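Local coordinates for protein tapirin (Caldicellulosiruptor kristjanssonii, PDB 6N2B) that probably binds cellulose at the cell surface through a beta-helical C-terminal domain that carries a calcium ion, at residues 218-226 / 520-531; 228-239 / 249-260. All blocks are in the same frame, centred on the assembly; numbering follows the deposited sequence.

In the fold
Both contacts pair strands in parallel. Contact 2 joins successive coils, with nine residues between its segments. Contact 1 brings a late strand against an early one, its segments 294 residues apart. The two centres are about 14 Å apart, and strand 240-250 takes part in contact 2 while also lying beside strand 221-224 of contact 1. Contact 1 sets the F221 ring and the N218 amide against isoleucines, with the R224-E528 pair on a more open face. Contact 2 has two ladders. I234, T236, V255 and V257 stack on one face; the Y229 ring and I249 lie on the other face of its first ladder. The R233-E254 pair sits at the turn between.

Contact 1 (218-226 / 520-531); sequences NYKFTVRGG and INISGAGIELIY
F221 to R224 pair in parallel with I527 to I530, which sets an early strand of the domain beside one of its last. The N-to-C directions of the two short strands differ by only 13°. Five backbone hydrogen bonds run from I527 N to K220 O at one end to Y531 N and R224 O at the other. F221, V223, I527 and L529 point to the buried face. The F221 ring lies alongside L529, while the CD1 of I520 reaches F221 CE2 (3.3 Å) and I527 CB packs at F221 CD2 (3.6 Å). Strand 240-250 bonds to the other edge of 221-224, and A208 and V209 of strand 207-211 pack on V223 and L529. The arrangement is consistent with parallel beta-helix stacking, with strand 526-531 between 221-224 and 504-508. N218 CG sits between its own backbone N and carbonyl carbon (chi1 52°). This lays the buried amide against I522 CG2 and I527 CG1. N218 ND2 also donates to Y219 O (2.9 Å). T222, R224 and E528 point to the opposite face. There R224 NE meets E528 OE2 nearly along its C-O axis, in a straight salt bridge of 2.8 Å. The guanidinium and carboxylate are nearly coplanar, 26° apart. G226 CA lies over one face of the Y531 ring in a CH-pi contact, 3.7 Å from its centroid; Y531 OH bonds to F205 O.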
loop_
_atom_site.group_PDB
_atom_site.type_symbol
_atom_site.label_atom_id
_atom_site.label_comp_id
_atom_site.label_asym_id
_atom_site.label_seq_id
_atom_site.Cartn_x
_atom_site.Cartn_y
_atom_site.Cartn_z
ATOM N N ASN A 218 -10.428 -6.933 -0.159
ATOM C CA ASN A 218 -10.835 -8.284 -0.464
ATOM C C ASN A 218 -9.698 -9.055 -1.124
ATOM O O ASN A 218 -8.760 -8.487 -1.695
ATOM C CB ASN A 218 -12.032 -8.255 -1.410
ATOM C CG ASN A 218 -11.767 -7.385 -2.621
ATOM O OD1 ASN A 218 -11.742 -6.170 -2.515
ATOM N ND2 ASN A 218 -11.522 -8.006 -3.770
ATOM N N TYR A 219 -9.817 -10.373 -1.067
ATOM C CA TYR A 219 -9.020 -11.253 -1.912
ATOM C C TYR A 219 -9.140 -10.865 -3.382
ATOM O O TYR A 219 -10.243 -10.635 -3.884
ATOM C CB TYR A 219 -9.506 -12.684 -1.707
ATOM C CG TYR A 219 -8.789 -13.727 -2.514
ATOM C CD1 TYR A 219 -7.521 -14.157 -2.144
ATOM C CD2 TYR A 219 -9.397 -14.310 -3.624
ATOM C CE1 TYR A 219 -6.872 -15.124 -2.862
ATOM C CE2 TYR A 219 -8.756 -15.278 -4.349
ATOM C CZ TYR A 219 -7.486 -15.688 -3.968
ATOM O OH TYR A 219 -6.821 -16.662 -4.690
ATOM N N LYS A 220 -7.999 -10.818 -4.075
ATOM C CA LYS A 220 -7.928 -10.367 -5.466
ATOM C C LYS A 220 -8.264 -8.883 -5.574
ATOM O O LYS A 220 -9.379 -8.499 -5.939
ATOM C CB LYS A 220 -8.853 -11.200 -6.359
ATOM C CG LYS A 220 -8.120 -12.120 -7.293
ATOM C CD LYS A 220 -7.641 -11.354 -8.538
ATOM C CE LYS A 220 -6.957 -12.270 -9.566
ATOM N NZ LYS A 220 -5.468 -12.331 -9.416
ATOM N N PHE A 221 -7.310 -8.033 -5.232
ATOM C CA PHE A 221 -7.516 -6.594 -5.280
ATOM C C PHE A 221 -6.268 -5.996 -5.891
ATOM O O PHE A 221 -5.163 -6.182 -5.370
ATOM C CB PHE A 221 -7.773 -6.017 -3.885
ATOM C CG PHE A 221 -8.179 -4.556 -3.872
ATOM C CD1 PHE A 221 -7.225 -3.552 -3.787
ATOM C CD2 PHE A 221 -9.518 -4.190 -3.882
ATOM C CE1 PHE A 221 -7.598 -2.204 -3.740
ATOM C CE2 PHE A 221 -9.891 -2.838 -3.845
ATOM C CZ PHE A 221 -8.925 -1.851 -3.773
ATOM N N THR A 222 -6.437 -5.327 -7.017
ATOM C CA THR A 222 -5.342 -4.646 -7.680
ATOM C C THR A 222 -5.623 -3.157 -7.634
ATOM O O THR A 222 -6.718 -2.718 -7.996
ATOM C CB THR A 222 -5.196 -5.098 -9.131
ATOM O OG1 THR A 222 -4.889 -6.496 -9.189
ATOM C CG2 THR A 222 -4.112 -4.297 -9.799
ATOM N N VAL A 223 -4.653 -2.384 -7.173
ATOM C CA VAL A 223 -4.663 -0.948 -7.368
ATOM C C VAL A 223 -3.547 -0.598 -8.347
ATOM O O VAL A 223 -2.401 -1.050 -8.206
ATOM C CB VAL A 223 -4.550 -0.184 -6.039
ATOM C CG1 VAL A 223 -3.459 -0.755 -5.176
ATOM C CG2 VAL A 223 -4.300 1.278 -6.328
ATOM N N ARG A 224 -3.904 0.164 -9.375
ATOM C CA ARG A 224 -3.021 0.486 -10.487
ATOM C C ARG A 224 -2.918 2.008 -10.559
ATOM O O ARG A 224 -3.867 2.685 -10.984
ATOM C CB ARG A 224 -3.557 -0.121 -11.785
ATOM C CG ARG A 224 -2.850 0.314 -13.050
ATOM C CD ARG A 224 -3.556 -0.241 -14.302
ATOM N NE ARG A 224 -3.645 -1.702 -14.270
ATOM C CZ ARG A 224 -2.763 -2.505 -14.857
ATOM N NH1 ARG A 224 -1.752 -1.972 -15.528
ATOM N NH2 ARG A 224 -2.891 -3.830 -14.776
ATOM N N GLY A 225 -1.764 2.538 -10.141
ATOM C CA GLY A 225 -1.543 3.965 -10.101
ATOM C C GLY A 225 -1.978 4.546 -8.783
ATOM O O GLY A 225 -2.492 3.862 -7.888
ATOM N N GLY A 226 -1.782 5.856 -8.675
ATOM C CA GLY A 226 -2.154 6.598 -7.479
ATOM C C GLY A 226 -1.342 6.152 -6.271
ATOM O O GLY A 226 -0.330 5.456 -6.366
ATOM N N ILE A 520 -13.596 -3.973 2.195
ATOM C CA ILE A 520 -14.224 -4.236 0.906
ATOM C C ILE A 520 -14.587 -5.706 0.884
ATOM O O ILE A 520 -13.748 -6.560 1.191
ATOM C CB ILE A 520 -13.292 -3.890 -0.268
ATOM C CG1 ILE A 520 -12.422 -2.707 0.090
ATOM C CG2 ILE A 520 -14.084 -3.588 -1.550
ATOM C CD1 ILE A 520 -11.495 -2.331 -0.990
ATOM N N ASN A 521 -15.832 -6.004 0.549
ATOM C CA ASN A 521 -16.292 -7.375 0.413
ATOM C C ASN A 521 -16.940 -7.533 -0.945
ATOM O O ASN A 521 -17.639 -6.634 -1.408
ATOM C CB ASN A 521 -17.281 -7.746 1.497
ATOM C CG ASN A 521 -16.659 -7.718 2.872
ATOM O OD1 ASN A 521 -15.658 -8.395 3.125
ATOM N ND2 ASN A 521 -17.248 -6.931 3.777
ATOM N N ILE A 522 -16.701 -8.673 -1.587
ATOM C CA ILE A 522 -17.265 -8.924 -2.902
ATOM C C ILE A 522 -17.336 -10.427 -3.084
ATOM O O ILE A 522 -16.484 -11.167 -2.584
ATOM C CB ILE A 522 -16.428 -8.233 -4.005
ATOM C CG1 ILE A 522 -16.967 -8.569 -5.389
ATOM C CG2 ILE A 522 -15.008 -8.645 -3.896
ATOM C CD1 ILE A 522 -16.305 -7.785 -6.505
ATOM N N SER A 523 -18.365 -10.877 -3.794
ATOM C CA SER A 523 -18.663 -12.291 -3.975
ATOM C C SER A 523 -18.371 -12.690 -5.413
ATOM O O SER A 523 -19.028 -12.202 -6.339
ATOM C CB SER A 523 -20.121 -12.573 -3.633
ATOM O OG SER A 523 -20.520 -11.746 -2.554
ATOM N N GLY A 524 -17.394 -13.577 -5.595
ATOM C CA GLY A 524 -17.142 -14.165 -6.896
ATOM C C GLY A 524 -16.514 -13.264 -7.936
ATOM O O GLY A 524 -16.781 -13.448 -9.128
ATOM N N ALA A 525 -15.677 -12.305 -7.532
ATOM C CA ALA A 525 -14.984 -11.449 -8.493
ATOM C C ALA A 525 -13.889 -10.660 -7.783
ATOM O O ALA A 525 -13.962 -10.421 -6.578
ATOM C CB ALA A 525 -15.949 -10.487 -9.200
ATOM N N GLY A 526 -12.872 -10.274 -8.543
ATOM C CA GLY A 526 -11.850 -9.384 -8.047
ATOM C C GLY A 526 -12.098 -7.929 -8.423
ATOM O O GLY A 526 -12.899 -7.614 -9.295
ATOM N N ILE A 527 -11.405 -7.032 -7.728
ATOM C CA ILE A 527 -11.456 -5.603 -8.009
ATOM C C ILE A 527 -10.181 -5.214 -8.737
ATOM O O ILE A 527 -9.083 -5.607 -8.331
ATOM C CB ILE A 527 -11.598 -4.784 -6.717
ATOM C CG1 ILE A 527 -12.677 -5.383 -5.819
ATOM C CG2 ILE A 527 -11.854 -3.322 -7.043
ATOM C CD1 ILE A 527 -14.047 -4.983 -6.164
ATOM N N GLU A 528 -10.318 -4.443 -9.798
ATOM C CA GLU A 528 -9.196 -3.777 -10.442
ATOM C C GLU A 528 -9.498 -2.294 -10.306
ATOM O O GLU A 528 -10.308 -1.761 -11.067
ATOM C CB GLU A 528 -9.068 -4.213 -11.897
ATOM C CG GLU A 528 -8.252 -3.289 -12.813
ATOM C CD GLU A 528 -6.816 -3.749 -12.980
ATOM O OE1 GLU A 528 -6.558 -4.971 -12.785
ATOM O OE2 GLU A 528 -5.951 -2.888 -13.294
ATOM N N LEU A 529 -8.886 -1.636 -9.320
ATOM C CA LEU A 529 -9.088 -0.206 -9.082
ATOM C C LEU A 529 -7.994 0.577 -9.803
ATOM O O LEU A 529 -6.827 0.551 -9.397
ATOM C CB LEU A 529 -9.074 0.108 -7.590
ATOM C CG LEU A 529 -8.972 1.593 -7.220
ATOM C CD1 LEU A 529 -10.200 2.321 -7.695
ATOM C CD2 LEU A 529 -8.841 1.788 -5.734
ATOM N N ILE A 530 -8.359 1.277 -10.865
ATOM C CA ILE A 530 -7.405 2.048 -11.660
ATOM C C ILE A 530 -7.510 3.504 -11.230
ATOM O O ILE A 530 -8.527 4.155 -11.481
ATOM C CB ILE A 530 -7.669 1.898 -13.167
ATOM C CG1 ILE A 530 -7.789 0.428 -13.558
ATOM C CG2 ILE A 530 -6.586 2.587 -13.976
ATOM C CD1 ILE A 530 -7.741 0.214 -15.062
ATOM N N TYR A 531 -6.462 4.038 -10.611
ATOM C CA TYR A 531 -6.520 5.418 -10.136
ATOM C C TYR A 531 -6.719 6.383 -11.307
ATOM O O TYR A 531 -6.070 6.266 -12.352
ATOM C CB TYR A 531 -5.249 5.764 -9.351
ATOM C CG TYR A 531 -5.049 7.252 -9.126
ATOM C CD1 TYR A 531 -5.736 7.925 -8.119
ATOM C CD2 TYR A 531 -4.169 7.986 -9.927
ATOM C CE1 TYR A 531 -5.552 9.283 -7.918
ATOM C CE2 TYR A 531 -3.978 9.325 -9.739
ATOM C CZ TYR A 531 -4.675 9.982 -8.737
ATOM O OH TYR A 531 -4.492 11.340 -8.544
HETATM O O HOH W 1 -12.313 -12.023 -4.785
HETATM O O HOH W 2 -3.885 4.527 -12.976
#

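Contact 2 (228-239 / 249-260); sequences IYSGERIQTQGE and ICKGPEVIVNGG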
loop_
_atom_site.group_PDB
_atom_site.type_symbol
_atom_site.label_atom_id
_atom_site.label_comp_id
_atom_site.label_asym_id
_atom_site.label_seq_id
_atom_site.Cartn_x
_atom_site.Cartn_y
_atom_site.Cartn_z
ATOM N N ILE A 228 -1.660 5.015 -1.853
ATOM C CA ILE A 228 -2.422 4.296 -0.853
ATOM C C ILE A 228 -2.051 4.889 0.491
ATOM O O ILE A 228 -0.863 5.066 0.784
ATOM C CB ILE A 228 -2.105 2.789 -0.881
ATOM C CG1 ILE A 228 -2.630 2.158 -2.169
ATOM C CG2 ILE A 228 -2.647 2.084 0.332
ATOM C CD1 ILE A 228 -1.698 1.118 -2.730
ATOM N N TYR A 229 -3.060 5.219 1.292
ATOM C CA TYR A 229 -2.865 5.726 2.641
ATOM C C TYR A 229 -3.806 4.997 3.577
ATOM O O TYR A 229 -4.969 4.761 3.236
ATOM C CB TYR A 229 -3.150 7.241 2.750
ATOM C CG TYR A 229 -3.228 7.703 4.195
ATOM C CD1 TYR A 229 -2.069 7.875 4.944
ATOM C CD2 TYR A 229 -4.454 7.932 4.823
ATOM C CE1 TYR A 229 -2.114 8.274 6.257
ATOM C CE2 TYR A 229 -4.515 8.324 6.142
ATOM C CZ TYR A 229 -3.336 8.498 6.855
ATOM O OH TYR A 229 -3.354 8.899 8.175
ATOM N N SER A 230 -3.318 4.691 4.770
ATOM C CA SER A 230 -4.176 4.262 5.864
ATOM C C SER A 230 -3.718 4.880 7.172
ATOM O O SER A 230 -2.519 4.934 7.462
ATOM C CB SER A 230 -4.185 2.748 6.028
ATOM O OG SER A 230 -4.339 2.420 7.393
ATOM N N GLY A 231 -4.690 5.319 7.972
ATOM C CA GLY A 231 -4.401 5.826 9.304
ATOM C C GLY A 231 -4.192 4.761 10.361
ATOM O O GLY A 231 -3.538 5.035 11.368
ATOM N N GLU A 232 -4.734 3.556 10.161
ATOM C CA GLU A 232 -4.539 2.438 11.077
ATOM C C GLU A 232 -3.924 1.237 10.362
ATOM O O GLU A 232 -2.920 1.385 9.665
ATOM C CB GLU A 232 -5.860 2.040 11.732
ATOM C CG GLU A 232 -6.527 3.160 12.529
ATOM C CD GLU A 232 -5.756 3.546 13.778
ATOM O OE1 GLU A 232 -5.157 2.655 14.431
ATOM O OE2 GLU A 232 -5.762 4.751 14.107
ATOM N N ARG A 233 -4.510 0.049 10.519
ATOM C CA ARG A 233 -3.931 -1.179 9.979
ATOM C C ARG A 233 -4.270 -1.382 8.501
ATOM O O ARG A 233 -5.372 -1.050 8.045
ATOM C CB ARG A 233 -4.439 -2.385 10.764
ATOM C CG ARG A 233 -3.870 -2.536 12.162
ATOM C CD ARG A 233 -4.509 -3.726 12.911
ATOM N NE ARG A 233 -4.499 -4.994 12.160
ATOM C CZ ARG A 233 -5.531 -5.468 11.447
ATOM N NH1 ARG A 233 -5.421 -6.634 10.814
ATOM N NH2 ARG A 233 -6.677 -4.783 11.358
ATOM N N ILE A 234 -3.315 -1.942 7.754
ATOM C CA ILE A 234 -3.569 -2.522 6.435
ATOM C C ILE A 234 -3.345 -4.021 6.545
ATOM O O ILE A 234 -2.297 -4.467 7.032
ATOM C CB ILE A 234 -2.669 -1.928 5.338
ATOM C CG1 ILE A 234 -3.006 -0.455 5.098
ATOM C CG2 ILE A 234 -2.795 -2.733 4.049
ATOM C CD1 ILE A 234 -2.045 0.252 4.162
ATOM N N GLN A 235 -4.332 -4.796 6.116
ATOM C CA GLN A 235 -4.232 -6.245 6.120
ATOM C C GLN A 235 -4.879 -6.770 4.850
ATOM O O GLN A 235 -6.082 -6.576 4.631
ATOM C CB GLN A 235 -4.894 -6.842 7.360
ATOM C CG GLN A 235 -5.131 -8.337 7.267
ATOM C CD GLN A 235 -5.713 -8.914 8.554
ATOM O OE1 GLN A 235 -5.008 -9.581 9.320
ATOM N NE2 GLN A 235 -7.002 -8.661 8.797
ATOM N N THR A 236 -4.078 -7.434 4.027
ATOM C CA THR A 236 -4.501 -7.973 2.747
ATOM C C THR A 236 -4.561 -9.490 2.837
ATOM O O THR A 236 -3.646 -10.121 3.378
ATOM C CB THR A 236 -3.530 -7.542 1.646
ATOM O OG1 THR A 236 -2.232 -8.110 1.892
ATOM C CG2 THR A 236 -3.420 -6.021 1.613
ATOM N N GLN A 237 -5.635 -10.074 2.302
ATOM C CA GLN A 237 -5.917 -11.498 2.459
ATOM C C GLN A 237 -5.624 -12.317 1.200
ATOM O O GLN A 237 -6.304 -13.305 0.929
ATOM C CB GLN A 237 -7.366 -11.700 2.897
ATOM C CG GLN A 237 -8.404 -11.089 1.972
ATOM C CD GLN A 237 -9.848 -11.357 2.431
ATOM O OE1 GLN A 237 -10.677 -10.438 2.467
ATOM N NE2 GLN A 237 -10.154 -12.618 2.765
ATOM N N GLY A 238 -4.620 -11.936 0.435
ATOM C CA GLY A 238 -4.202 -12.758 -0.680
ATOM C C GLY A 238 -4.476 -12.078 -2.007
ATOM O O GLY A 238 -5.427 -11.296 -2.154
ATOM N N GLU A 239 -3.617 -12.370 -2.988
ATOM C CA GLU A 239 -3.729 -11.839 -4.348
ATOM C C GLU A 239 -3.868 -10.322 -4.352
ATOM O O GLU A 239 -4.657 -9.753 -5.112
ATOM C CB GLU A 239 -4.903 -12.472 -5.101
ATOM C CG GLU A 239 -4.756 -13.945 -5.402
ATOM C CD GLU A 239 -3.616 -14.259 -6.348
ATOM O OE1 GLU A 239 -3.248 -13.384 -7.171
ATOM O OE2 GLU A 239 -3.100 -15.397 -6.266
ATOM N N ILE A 249 1.568 4.906 2.266
ATOM C CA ILE A 249 1.847 5.435 3.601
ATOM C C ILE A 249 0.900 4.793 4.606
ATOM O O ILE A 249 -0.324 4.899 4.475
ATOM C CB ILE A 249 1.711 6.962 3.650
ATOM C CG1 ILE A 249 2.771 7.620 2.766
ATOM C CG2 ILE A 249 1.766 7.425 5.101
ATOM C CD1 ILE A 249 2.552 9.082 2.543
ATOM N N CYS A 250 1.454 4.150 5.621
ATOM C CA CYS A 250 0.639 3.586 6.687
ATOM C C CYS A 250 1.067 4.203 8.004
ATOM O O CYS A 250 2.213 4.027 8.430
ATOM C CB CYS A 250 0.759 2.070 6.767
ATOM S SG CYS A 250 -0.111 1.458 8.239
ATOM N N LYS A 251 0.154 4.919 8.652
ATOM C CA LYS A 251 0.494 5.576 9.900
ATOM C C LYS A 251 -0.038 4.831 11.121
ATOM O O LYS A 251 0.105 5.324 12.244
ATOM C CB LYS A 251 0.025 7.024 9.858
ATOM C CG LYS A 251 0.851 7.831 8.854
ATOM C CD LYS A 251 0.960 9.306 9.210
ATOM C CE LYS A 251 2.027 9.609 10.259
ATOM N NZ LYS A 251 2.326 11.080 10.321
ATOM N N GLY A 252 -0.595 3.628 10.928
ATOM C CA GLY A 252 -0.994 2.757 12.014
ATOM C C GLY A 252 0.036 1.690 12.374
ATOM O O GLY A 252 1.177 1.693 11.894
ATOM N N PRO A 253 -0.360 0.753 13.246
ATOM C CA PRO A 253 0.630 -0.154 13.861
ATOM C C PRO A 253 1.102 -1.348 13.020
ATOM O O PRO A 253 2.165 -1.900 13.339
ATOM C CB PRO A 253 -0.091 -0.646 15.131
ATOM C CG PRO A 253 -1.533 -0.418 14.889
ATOM C CD PRO A 253 -1.625 0.789 14.001
ATOM N N GLU A 254 0.364 -1.804 12.009
ATOM C CA GLU A 254 0.795 -2.955 11.220
ATOM C C GLU A 254 0.443 -2.733 9.763
ATOM O O GLU A 254 -0.503 -2.009 9.445
ATOM C CB GLU A 254 0.149 -4.303 11.636
ATOM C CG GLU A 254 -0.246 -4.493 13.107
ATOM C CD GLU A 254 -1.009 -5.811 13.359
ATOM O OE1 GLU A 254 -2.250 -5.773 13.562
ATOM O OE2 GLU A 254 -0.363 -6.884 13.338
ATOM N N VAL A 255 1.223 -3.369 8.887
ATOM C CA VAL A 255 0.824 -3.675 7.522
ATOM C C VAL A 255 1.081 -5.153 7.354
ATOM O O VAL A 255 2.235 -5.582 7.334
ATOM C CB VAL A 255 1.587 -2.872 6.464
ATOM C CG1 VAL A 255 1.131 -3.307 5.065
ATOM C CG2 VAL A 255 1.357 -1.389 6.645
ATOM N N ILE A 256 0.023 -5.938 7.256
ATOM C CA ILE A 256 0.134 -7.387 7.209
ATOM C C ILE A 256 -0.307 -7.833 5.830
ATOM O O ILE A 256 -1.483 -7.703 5.474
ATOM C CB ILE A 256 -0.709 -8.061 8.295
ATOM C CG1 ILE A 256 -0.485 -7.384 9.665
ATOM C CG2 ILE A 256 -0.437 -9.555 8.303
ATOM C CD1 ILE A 256 0.892 -7.602 10.301
ATOM N N VAL A 257 0.625 -8.371 5.057
ATOM C CA VAL A 257 0.329 -8.933 3.744
ATOM C C VAL A 257 0.295 -10.451 3.897
ATOM O O VAL A 257 1.326 -11.075 4.166
ATOM C CB VAL A 257 1.361 -8.486 2.703
ATOM C CG1 VAL A 257 1.133 -9.205 1.377
ATOM C CG2 VAL A 257 1.310 -6.968 2.530
ATOM N N ASN A 258 -0.886 -11.051 3.735
ATOM C CA ASN A 258 -1.084 -12.484 3.916
ATOM C C ASN A 258 -1.235 -13.188 2.573
ATOM O O ASN A 258 -1.506 -12.561 1.544
ATOM C CB ASN A 258 -2.318 -12.768 4.775
ATOM C CG ASN A 258 -2.106 -12.425 6.242
ATOM O OD1 ASN A 258 -1.006 -12.560 6.781
ATOM N ND2 ASN A 258 -3.169 -11.976 6.897
ATOM N N GLY A 259 -1.062 -14.518 2.603
ATOM C CA GLY A 259 -1.238 -15.353 1.426
ATOM C C GLY A 259 -0.154 -15.147 0.378
ATOM O O GLY A 259 0.870 -14.502 0.612
ATOM N N GLY A 260 -0.410 -15.709 -0.808
ATOM C CA GLY A 260 0.494 -15.615 -1.931
ATOM C C GLY A 260 -0.051 -14.787 -3.088
ATOM O O GLY A 260 -1.126 -14.201 -3.037
HETATM O O HOH W 3 -2.304 -10.261 0.637
#
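The bend of R233 at chi3 (51°) turns NE toward E254, whose chain runs extended beyond CG (chi2 174°) alongside it. R233 NE bonds to E254 OE1 at 2.8 Å in a salt bridge. The bond is bent, and OE1 is met from above the carboxylate plane. The E254 carboxylate has a second, weak and long ion pair with K275. The first ladder, of Y229 and S230 with I249 and C250, ends at S230 and C250. Another begins at I234 and V255, with one more residue in the second turn. I234 packs its CB on V255 CG1 (4.1 Å), facing inward, and T236 OG1 lies beside V257 CG1. In the first ladder, on the face opposite S230 and C250, I249 CG2 meets the edge of the Y229 ring at CD1 (3.9 Å). The Y229 ring also stacks with Y210 and F417. A water links G238 N (2.9 Å) to N258 O, and E239 N bonds to G260 O (3.1 Å) as the coils turn again. Two ladders of parallel strands, joined by turns that differ by one residue and with aliphatic residues stacked inside, are the repeating coil contact of a parallel beta-helix.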